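Local coordinates for protein carbamate kinase (Aeropyrum pernix, PDB 2E9Y) that probably catalyses the reversible transfer of a phosphate group between ATP and carbamate, at residues 9-12 with 13-17; 95-98 with 99-103; 254-258 with 259-263. All coordinates share one frame; numbering follows the deposited sequence.

Contact 1: residues 9-12 with 13-17; sequences IALG and GNAIA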
loop_
_atom_site.group_PDB
_atom_site.type_symbol
_atom_site.label_atom_id
_atom_site.label_comp_id
_atom_site.label_asym_id
_atom_site.label_seq_id
_atom_site.Cartn_x
_atom_site.Cartn_y
_atom_site.Cartn_z
ATOM N N ILE A 9 -8.464 6.977 16.180
ATOM C CA ILE A 9 -9.123 5.754 16.625
ATOM C C ILE A 9 -8.288 4.543 16.235
ATOM O O ILE A 9 -8.132 4.247 15.053
ATOM C CB ILE A 9 -10.524 5.630 15.990
ATOM C CG1 ILE A 9 -11.359 6.860 16.363
ATOM C CG2 ILE A 9 -11.211 4.354 16.462
ATOM C CD1 ILE A 9 -12.666 6.987 15.612
ATOM N N ALA A 10 -7.758 3.859 17.239
ATOM C CA ALA A 10 -6.926 2.683 17.023
ATOM C C ALA A 10 -7.744 1.393 17.066
ATOM O O ALA A 10 -8.191 0.962 18.130
ATOM C CB ALA A 10 -5.816 2.640 18.072
ATOM N N LEU A 11 -7.931 0.785 15.899
ATOM C CA LEU A 11 -8.682 -0.460 15.786
ATOM C C LEU A 11 -7.815 -1.661 16.140
ATOM O O LEU A 11 -6.587 -1.608 16.032
ATOM C CB LEU A 11 -9.212 -0.630 14.357
ATOM C CG LEU A 11 -10.153 0.457 13.837
ATOM C CD1 LEU A 11 -10.567 0.159 12.394
ATOM C CD2 LEU A 11 -11.380 0.521 14.740
ATOM N N GLY A 12 -8.465 -2.740 16.561
ATOM C CA GLY A 12 -7.755 -3.955 16.922
ATOM C C GLY A 12 -8.019 -5.083 15.939
ATOM O O GLY A 12 -8.634 -4.876 14.894
ATOM N N GLY A 13 -7.561 -6.283 16.276
ATOM C CA GLY A 13 -7.753 -7.420 15.393
ATOM C C GLY A 13 -9.200 -7.748 15.059
ATOM O O GLY A 13 -9.498 -8.169 13.938
ATOM N N ASN A 14 -10.102 -7.547 16.017
ATOM C CA ASN A 14 -11.518 -7.854 15.813
ATOM C C ASN A 14 -12.200 -7.003 14.748
ATOM O O ASN A 14 -13.308 -7.317 14.304
ATOM C CB ASN A 14 -12.283 -7.730 17.140
ATOM C CG ASN A 14 -12.378 -6.295 17.638
ATOM O OD1 ASN A 14 -11.368 -5.610 17.804
ATOM N ND2 ASN A 14 -13.600 -5.839 17.889
ATOM N N ALA A 15 -11.548 -5.928 14.330
ATOM C CA ALA A 15 -12.124 -5.057 13.318
ATOM C C ALA A 15 -11.711 -5.457 11.904
ATOM O O ALA A 15 -12.374 -5.083 10.935
ATOM C CB ALA A 15 -11.709 -3.611 13.579
ATOM N N ILE A 16 -10.632 -6.229 11.795
ATOM C CA ILE A 16 -10.095 -6.618 10.492
ATOM C C ILE A 16 -10.217 -8.081 10.069
ATOM O O ILE A 16 -10.399 -8.367 8.885
ATOM C CB ILE A 16 -8.600 -6.226 10.399
ATOM C CG1 ILE A 16 -8.428 -4.753 10.776
ATOM C CG2 ILE A 16 -8.073 -6.477 8.991
ATOM C CD1 ILE A 16 -9.237 -3.799 9.925
ATOM N N ALA A 17 -10.101 -9.005 11.014
ATOM C CA ALA A 17 -9.988 -10.431 10.746
ATOM C C ALA A 17 -11.079 -11.212 11.476
ATOM O O ALA A 17 -11.697 -10.741 12.421
ATOM C CB ALA A 17 -8.609 -10.898 11.210
HETATM O O HOH W 1 -11.126 -2.759 17.197
#
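Ala15 folds back on Leu11 and Gly12, in the short, weakly bonded helical turn that follows strand 6-10. The carbonyl oxygen of Gly13 is gripped twice, by Ile16 N and by Ala17 N, each at 3.1 Å. Asn14 comes next. Its CG stands between the backbone N and the carbonyl carbon (chi1 68°), which brings the amide back beside Gly12. A water joins the two residues: it accepts from Gly12 N at 2.7 Å and donates to Asn14 OD1 at 2.9 Å. Ala15 makes the direct bond of the contact. Ala15 N lies 3.1 Å from Gly12 O, with an angle of 160° at the hydrogen, and the donor stands well above the carbonyl plane. The methyl of Ala15 meets the Leu11 side chain, with Ala15 CB 4.0 Å from Leu11 CB and 4.1 Å from Leu11 CD1. Ile16 adds a looser touch, its CG1 lying 4.1 Å from Gly12 O. Leu11, Ala15 and Ile16 all pack on helix 25-44, at Ile39, Ala35 and Val32. Lys216 donates to Leu11 O, and Ala10 touches the start of helix 216-226.

The sequence Gly-Gly-Asn after the first strand is the glycine-rich loop of amino acid kinases, which in relatives borders the phosphate-transfer site. The chemistry here divides in two. Apolar groups fix the turn to the core, while the Gly12 N-H and Asn14 OD1 hold a water on the polar side, consistent with a loop that could receive phosphate oxygens.

Contact 2: residues 95-98 with 99-103; sequences HSLE and EELRR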
loop_
_atom_site.group_PDB
_atom_site.type_symbol
_atom_site.label_atom_id
_atom_site.label_comp_id
_atom_site.label_asym_id
_atom_site.label_seq_id
_atom_site.Cartn_x
_atom_site.Cartn_y
_atom_site.Cartn_z
ATOM N N HIS A 95 -12.627 0.847 1.248
ATOM C CA HIS A 95 -13.718 0.463 0.359
ATOM C C HIS A 95 -15.039 0.273 1.113
ATOM O O HIS A 95 -16.093 0.734 0.671
ATOM C CB HIS A 95 -13.357 -0.830 -0.375
ATOM C CG HIS A 95 -14.111 -1.033 -1.653
ATOM N ND1 HIS A 95 -13.778 -0.384 -2.823
ATOM C CD2 HIS A 95 -15.192 -1.795 -1.940
ATOM C CE1 HIS A 95 -14.620 -0.739 -3.777
ATOM N NE2 HIS A 95 -15.489 -1.595 -3.266
ATOM N N SER A 96 -14.972 -0.403 2.253
ATOM C CA SER A 96 -16.160 -0.669 3.060
ATOM C C SER A 96 -16.762 0.596 3.676
ATOM O O SER A 96 -17.982 0.781 3.671
ATOM C CB SER A 96 -15.819 -1.669 4.166
ATOM O OG SER A 96 -16.974 -2.014 4.913
ATOM N N LEU A 97 -15.909 1.465 4.208
ATOM C CA LEU A 97 -16.383 2.701 4.822
ATOM C C LEU A 97 -17.026 3.617 3.784
ATOM O O LEU A 97 -18.093 4.185 4.022
ATOM C CB LEU A 97 -15.230 3.420 5.521
ATOM C CG LEU A 97 -15.591 4.707 6.266
ATOM C CD1 LEU A 97 -16.805 4.474 7.164
ATOM C CD2 LEU A 97 -14.396 5.160 7.085
ATOM N N GLU A 98 -16.377 3.757 2.632
ATOM C CA GLU A 98 -16.915 4.587 1.561
ATOM C C GLU A 98 -18.289 4.072 1.132
ATOM O O GLU A 98 -19.211 4.853 0.899
ATOM C CB GLU A 98 -15.967 4.588 0.357
ATOM C CG GLU A 98 -14.794 5.549 0.485
ATOM C CD GLU A 98 -13.831 5.456 -0.689
ATOM O OE1 GLU A 98 -14.215 4.892 -1.735
ATOM O OE2 GLU A 98 -12.694 5.960 -0.568
ATOM N N GLU A 99 -18.425 2.754 1.033
ATOM C CA GLU A 99 -19.693 2.155 0.629
ATOM C C GLU A 99 -20.785 2.441 1.656
ATOM O O GLU A 99 -21.925 2.752 1.296
ATOM C CB GLU A 99 -19.529 0.646 0.464
ATOM C CG GLU A 99 -20.780 -0.075 -0.002
ATOM C CD GLU A 99 -20.549 -1.561 -0.173
ATOM O OE1 GLU A 99 -19.615 -1.936 -0.916
ATOM O OE2 GLU A 99 -21.296 -2.356 0.436
ATOM N N GLU A 100 -20.433 2.340 2.935
ATOM C CA GLU A 100 -21.389 2.585 4.007
ATOM C C GLU A 100 -21.841 4.040 4.028
ATOM O O GLU A 100 -23.038 4.321 4.102
ATOM C CB GLU A 100 -20.779 2.214 5.361
ATOM C CG GLU A 100 -21.725 2.385 6.544
ATOM C CD GLU A 100 -23.034 1.636 6.363
ATOM O OE1 GLU A 100 -22.992 0.449 5.975
ATOM O OE2 GLU A 100 -24.104 2.231 6.615
ATOM N N LEU A 101 -20.887 4.962 3.961
ATOM C CA LEU A 101 -21.211 6.383 3.976
ATOM C C LEU A 101 -22.088 6.743 2.783
ATOM O O LEU A 101 -22.991 7.573 2.890
ATOM C CB LEU A 101 -19.924 7.216 3.961
ATOM C CG LEU A 101 -19.037 7.041 5.198
ATOM C CD1 LEU A 101 -17.711 7.756 4.997
ATOM C CD2 LEU A 101 -19.757 7.586 6.420
ATOM N N ARG A 102 -21.818 6.106 1.649
ATOM C CA ARG A 102 -22.575 6.338 0.424
ATOM C C ARG A 102 -24.009 5.864 0.624
ATOM O O ARG A 102 -24.964 6.537 0.230
ATOM C CB ARG A 102 -21.931 5.565 -0.725
ATOM C CG ARG A 102 -22.559 5.776 -2.084
ATOM C CD ARG A 102 -21.989 4.756 -3.045
ATOM N NE ARG A 102 -20.535 4.701 -2.934
ATOM C CZ ARG A 102 -19.819 3.584 -3.008
ATOM N NH1 ARG A 102 -20.418 2.415 -3.197
ATOM N NH2 ARG A 102 -18.502 3.635 -2.882
ATOM N N ARG A 103 -24.147 4.695 1.241
ATOM C CA ARG A 103 -25.455 4.114 1.515
ATOM C C ARG A 103 -26.262 5.063 2.400
ATOM O O ARG A 103 -27.492 5.005 2.430
ATOM C CB ARG A 103 -25.286 2.759 2.210
ATOM C CG ARG A 103 -26.589 2.064 2.565
ATOM C CD ARG A 103 -26.347 0.664 3.114
ATOM N NE ARG A 103 -25.658 -0.191 2.148
ATOM C CZ ARG A 103 -24.378 -0.547 2.232
ATOM N NH1 ARG A 103 -23.630 -0.128 3.245
ATOM N NH2 ARG A 103 -23.843 -1.320 1.296
HETATM O O HOH W 2 -16.641 1.530 -2.106
#
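Four successive i to i+4 backbone bonds run through residues 95-102, from Glu99 N to His95 O through to Arg102 N to Glu98 O, as in a regular alpha-helix. This is the last part of helix 78-103, at the dimer interface. Leu101 N to Leu97 O is the straightest of the four, 2.9 Å and 173°. On the buried side Leu97 and Leu101 meet at an angle through their branches, with Leu97 CG 3.9 Å from Leu101 CD1. Leu97 also packs on Ser36 and Ile39 of helix 25-44.

Another side faces the second subunit. There His95 binds Leu207 O and Arg116 of the second subunit, and Glu98 OE1 forms a salt bridge with the same Arg116. Glu98 OE2 is held within its own chain by Lys94 and Val110 N.

Arg102 bends at chi3 (-47°), and its guanidinium doubles back with one face above Glu99 CA. Arg103 forms a salt-bridge network with Glu99 and Glu100: NH2 bonds Glu99 OE2 at 2.9 Å, while the hydrogen bond from NH1 to Glu100 OE1 is weak. Arg104 takes the other oxygen of Glu100. A water accepts from Arg102 NH2 at 2.9 Å, donates to His95 O at 2.9 Å, and sits over the face of the His95 ring.

Contact 3: residues 254-258 with 259-263; sequences RRAAA and SELKK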
loop_
_atom_site.group_PDB
_atom_site.type_symbol
_atom_site.label_atom_id
_atom_site.label_comp_id
_atom_site.label_asym_id
_atom_site.label_seq_id
_atom_site.Cartn_x
_atom_site.Cartn_y
_atom_site.Cartn_z
ATOM N N ARG A 254 -14.245 2.776 34.960
ATOM C CA ARG A 254 -14.997 3.646 34.066
ATOM C C ARG A 254 -14.250 4.963 33.837
ATOM O O ARG A 254 -14.373 5.640 32.823
ATOM C CB ARG A 254 -16.344 3.936 34.730
ATOM C CG ARG A 254 -17.249 4.816 33.869
ATOM C CD ARG A 254 -17.477 4.213 32.476
ATOM N NE ARG A 254 -18.325 5.077 31.645
ATOM C CZ ARG A 254 -17.870 6.311 31.322
ATOM N NH1 ARG A 254 -16.696 6.737 31.762
ATOM N NH2 ARG A 254 -18.625 7.103 30.556
ATOM N N ARG A 255 -13.497 5.336 34.884
ATOM C CA ARG A 255 -12.641 6.501 34.823
ATOM C C ARG A 255 -11.461 6.287 35.770
ATOM O O ARG A 255 -11.597 5.692 36.830
ATOM C CB ARG A 255 -13.434 7.711 35.324
ATOM C CG ARG A 255 -14.531 8.165 34.362
ATOM C CD ARG A 255 -15.193 9.490 34.777
ATOM N NE ARG A 255 -16.267 9.822 33.834
ATOM C CZ ARG A 255 -16.978 10.959 34.002
ATOM N NH1 ARG A 255 -16.714 11.784 35.002
ATOM N NH2 ARG A 255 -17.951 11.242 33.137
ATOM N N ALA A 256 -10.285 6.750 35.369
ATOM C CA ALA A 256 -9.092 6.579 36.183
ATOM C C ALA A 256 -8.039 7.610 35.811
ATOM O O ALA A 256 -7.838 7.909 34.633
ATOM C CB ALA A 256 -8.535 5.173 36.000
ATOM N N ALA A 257 -7.377 8.163 36.821
ATOM C CA ALA A 257 -6.334 9.145 36.588
ATOM C C ALA A 257 -5.128 8.413 36.013
ATOM O O ALA A 257 -4.799 7.307 36.452
ATOM C CB ALA A 257 -5.959 9.834 37.892
ATOM N N ALA A 258 -4.481 9.023 35.025
ATOM C CA ALA A 258 -3.313 8.423 34.396
ATOM C C ALA A 258 -2.266 8.059 35.439
ATOM O O ALA A 258 -1.607 7.025 35.329
ATOM C CB ALA A 258 -2.718 9.384 33.369
ATOM N N SER A 259 -2.116 8.906 36.454
ATOM C CA SER A 259 -1.141 8.664 37.512
ATOM C C SER A 259 -1.460 7.378 38.265
ATOM O O SER A 259 -0.560 6.655 38.691
ATOM C CB SER A 259 -1.113 9.838 38.497
ATOM O OG SER A 259 -2.361 9.983 39.148
ATOM N N GLU A 260 -2.746 7.096 38.435
ATOM C CA GLU A 260 -3.155 5.886 39.133
ATOM C C GLU A 260 -2.935 4.653 38.265
ATOM O O GLU A 260 -2.468 3.624 38.750
ATOM C CB GLU A 260 -4.621 5.985 39.550
ATOM C CG GLU A 260 -4.829 6.901 40.741
ATOM C CD GLU A 260 -4.136 6.384 41.990
ATOM O OE1 GLU A 260 -4.613 5.386 42.571
ATOM O OE2 GLU A 260 -3.107 6.970 42.384
ATOM N N LEU A 261 -3.266 4.753 36.980
ATOM C CA LEU A 261 -3.076 3.620 36.083
ATOM C C LEU A 261 -1.595 3.307 35.924
ATOM O O LEU A 261 -1.211 2.147 35.770
ATOM C CB LEU A 261 -3.691 3.900 34.707
ATOM C CG LEU A 261 -5.218 3.897 34.612
ATOM C CD1 LEU A 261 -5.628 4.009 33.154
ATOM C CD2 LEU A 261 -5.779 2.617 35.216
ATOM N N LYS A 262 -0.763 4.346 35.971
ATOM C CA LYS A 262 0.678 4.180 35.829
ATOM C C LYS A 262 1.237 3.307 36.950
ATOM O O LYS A 262 2.190 2.555 36.744
ATOM C CB LYS A 262 1.367 5.549 35.833
ATOM C CG LYS A 262 2.735 5.555 35.186
ATOM C CD LYS A 262 3.219 6.977 34.933
ATOM C CE LYS A 262 4.402 6.990 33.979
ATOM N NZ LYS A 262 4.806 8.370 33.604
ATOM N N LYS A 263 0.645 3.408 38.138
ATOM C CA LYS A 263 1.084 2.600 39.271
ATOM C C LYS A 263 0.750 1.134 39.011
ATOM O O LYS A 263 1.586 0.250 39.210
ATOM C CB LYS A 263 0.389 3.045 40.558
ATOM C CG LYS A 263 0.706 4.459 41.010
ATOM C CD LYS A 263 -0.059 4.775 42.290
ATOM C CE LYS A 263 0.131 6.215 42.728
ATOM N NZ LYS A 263 -0.720 6.535 43.911
#
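Ala256 and Leu261 form the tight, apolar part of this contact, where strand 255-257 gives way to helix 258-266. Ala256 CB lies 3.8 Å from both CG and CD2 of Leu261. Leu261 CG is anti to its carbonyl carbon (chi1 -72°), which lays the isobutyl group back against the strand. Val313 of strand 311-314 and Ile283 of helix 275-289 pack on Leu261, and both also touch Ala258. The methyl of Ala258 packs between strand 311-314 and helix 275-289.

The backbone closes the junction. Ala257, at the N-cap position, offers its carbonyl oxygen to Leu261 N at 3.0 Å and 161°. A weak second bond comes from Glu260 N at 2.9 Å. The next bond, Lys262 N to Ala258 O at 2.9 Å, continues the helix.

The polar side is looser. Ala257 CB is 3.8 Å from Ser259 OG, but that hydroxyl bonds to Gly316 O, of the C-terminal residue. The Glu260 chain bends at chi2 away from Ala257. Its OE2 then uses the syn lone pair to meet Lys263 NZ at 2.9 Å, a salt bridge along the exposed face of the helix. Lys262 runs out extended to Glu287 of helix 275-289.

The short segments of strand and helix stand nearly at right angles, at 84°. Strand 255-257 pairs in parallel with strand 311-314 at this end of the central sheet, so the arrangement is a strand-to-helix junction of an alpha/beta sandwich, as in the amino acid kinase fold.

How the contacts relate
The three contacts follow one another along the chain, all within the amino acid kinase fold. Contact 1 lies nearest the centre of the folded chain, with its own centre about 17 Å from that of contact 2 and about 24 Å from that of contact 3. Contacts 2 and 3 are farthest apart, about 37 Å between centres. None touches another. Contacts 1 and 3 belong to the same mixed sheet, through strands 6-10 and 255-257. Contacts 1 and 2 share helix 25-44 as a packing partner. One protein thus has a probable active-site loop near the centre of the fold, a subunit interface at 95-103, and a sheet margin at 254-263.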